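Local coordinates for protein host Factor for Q beta (Staphylococcus aureus, PDB 1KQ1) that binds RNA as a ring-shaped hexamer of the Sm-like family and acts as a pleiotropic regulator of translation, at residues Q8-A11 with L12-K16. Residues are numbered along the deposited sequence; the frame is centred on the assembly and turned at random.
Sequences QDKA and LENFK
The aromatic ring of F15 lies back over the turn that precedes it and sets one face against the carbonyl oxygen of A11. Starting from the backbone, F15 CB passes 3.7 Å from A11 O; CG then makes the closest approach, at 3.3 Å from A11 O, and CD1 and CD2 straddle that oxygen evenly. Farther out the distances grow, so the oxygen sits above the plane but displaced toward the rim, and CZ at the tip also comes within van der Waals range of the A11 methyl, with F15 CZ 4.3 Å from A11 CB. A first torsion of -66°, which turns CG away from the carbonyl carbon, folds the ring back in this way. The same oxygen accepts the amide of F15 (F15 N to A11 O 2.9 Å), one of the successive i to i+4 bonds, among them L12 N to Q8 O, that run along the alpha-helix. One turn earlier, L12 CD1 rests 3.9 Å from both CG and OE1 of the extended Q8 side chain, whose OE1 is held by K57 and by Y56 of a second subunit. Helix 7-17 thus packs L12 and F15 onto I36 of strand 31-39 and Y63 of strand 60-65, covering the strongly bent Sm sheet, while A11 against L54 and Q8 against V43 of the second subunit place this face of the helix at the subunit boundary.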
loop_
_atom_site.group_PDB
_atom_site.type_symbol
_atom_site.label_atom_id
_atom_site.label_comp_id
_atom_site.label_asym_id
_atom_site.label_seq_id
_atom_site.Cartn_x
_atom_site.Cartn_y
_atom_site.Cartn_z
ATOM N N GLN C 8 0.082 -8.731 19.245
ATOM C CA GLN C 8 -1.083 -8.559 18.378
ATOM C C GLN C 8 -2.167 -9.599 18.652
ATOM O O GLN C 8 -3.343 -9.279 18.821
ATOM C CB GLN C 8 -0.672 -8.625 16.908
ATOM C CG GLN C 8 -1.856 -8.533 15.945
ATOM C CD GLN C 8 -1.526 -8.742 14.451
ATOM O OE1 GLN C 8 -2.448 -8.772 13.608
ATOM N NE2 GLN C 8 -0.237 -8.856 14.111
ATOM N N ASP C 9 -1.793 -10.875 18.686
ATOM C CA ASP C 9 -2.799 -11.862 18.941
ATOM C C ASP C 9 -3.290 -11.833 20.370
ATOM O O ASP C 9 -4.407 -12.209 20.629
ATOM C CB ASP C 9 -2.286 -13.243 18.567
ATOM C CG ASP C 9 -2.248 -13.429 17.080
ATOM O OD1 ASP C 9 -1.322 -14.049 16.574
ATOM O OD2 ASP C 9 -3.164 -12.927 16.394
ATOM N N LYS C 10 -2.438 -11.445 21.301
ATOM C CA LYS C 10 -2.905 -11.317 22.667
ATOM C C LYS C 10 -4.038 -10.280 22.696
ATOM O O LYS C 10 -5.070 -10.507 23.315
ATOM C CB LYS C 10 -1.764 -10.880 23.584
ATOM C CG LYS C 10 -2.228 -10.663 25.037
ATOM C CD LYS C 10 -1.076 -10.398 26.008
ATOM C CE LYS C 10 -1.581 -10.271 27.456
ATOM N NZ LYS C 10 -2.347 -9.014 27.694
ATOM N N ALA C 11 -3.854 -9.165 21.978
ATOM C CA ALA C 11 -4.879 -8.125 21.987
ATOM C C ALA C 11 -6.126 -8.575 21.260
ATOM O O ALA C 11 -7.240 -8.429 21.773
ATOM C CB ALA C 11 -4.344 -6.839 21.359
ATOM N N LEU C 12 -5.984 -9.152 20.067
ATOM C CA LEU C 12 -7.152 -9.560 19.312
ATOM C C LEU C 12 -7.951 -10.640 19.956
ATOM O O LEU C 12 -9.179 -10.658 19.883
ATOM C CB LEU C 12 -6.787 -9.996 17.869
ATOM C CG LEU C 12 -6.074 -8.893 17.079
ATOM C CD1 LEU C 12 -5.670 -9.398 15.707
ATOM C CD2 LEU C 12 -6.973 -7.663 16.954
ATOM N N GLU C 13 -7.251 -11.563 20.615
ATOM C CA GLU C 13 -7.929 -12.667 21.312
ATOM C C GLU C 13 -8.745 -12.160 22.529
ATOM O O GLU C 13 -9.839 -12.661 22.806
ATOM C CB GLU C 13 -6.863 -13.704 21.726
ATOM C CG GLU C 13 -7.457 -14.972 22.293
ATOM C CD GLU C 13 -8.357 -15.736 21.338
ATOM O OE1 GLU C 13 -9.168 -16.544 21.841
ATOM O OE2 GLU C 13 -8.260 -15.567 20.101
ATOM N N ASN C 14 -8.205 -11.167 23.208
ATOM C CA ASN C 14 -8.925 -10.552 24.328
ATOM C C ASN C 14 -10.122 -9.767 23.789
ATOM O O ASN C 14 -11.205 -9.836 24.364
ATOM C CB ASN C 14 -8.023 -9.614 25.084
ATOM C CG ASN C 14 -7.180 -10.334 26.127
ATOM O OD1 ASN C 14 -7.680 -11.204 26.846
ATOM N ND2 ASN C 14 -5.911 -9.961 26.227
ATOM N N PHE C 15 -9.939 -9.021 22.689
ATOM C CA PHE C 15 -11.065 -8.283 22.126
ATOM C C PHE C 15 -12.179 -9.237 21.775
ATOM O O PHE C 15 -13.347 -8.941 22.009
ATOM C CB PHE C 15 -10.683 -7.530 20.808
ATOM C CG PHE C 15 -9.696 -6.417 20.971
ATOM C CD1 PHE C 15 -9.516 -5.769 22.189
ATOM C CD2 PHE C 15 -8.937 -6.004 19.872
ATOM C CE1 PHE C 15 -8.588 -4.732 22.313
ATOM C CE2 PHE C 15 -8.014 -4.980 19.984
ATOM C CZ PHE C 15 -7.830 -4.334 21.195
ATOM N N LYS C 16 -11.823 -10.365 21.145
ATOM C CA LYS C 16 -12.769 -11.361 20.733
ATOM C C LYS C 16 -13.470 -11.976 21.943
ATOM O O LYS C 16 -14.705 -12.066 21.996
ATOM C CB LYS C 16 -12.048 -12.471 19.953
ATOM C CG LYS C 16 -12.921 -13.552 19.416
ATOM C CD LYS C 16 -12.109 -14.608 18.680
ATOM C CE LYS C 16 -12.894 -15.864 18.421
ATOM N NZ LYS C 16 -11.954 -16.984 18.045
#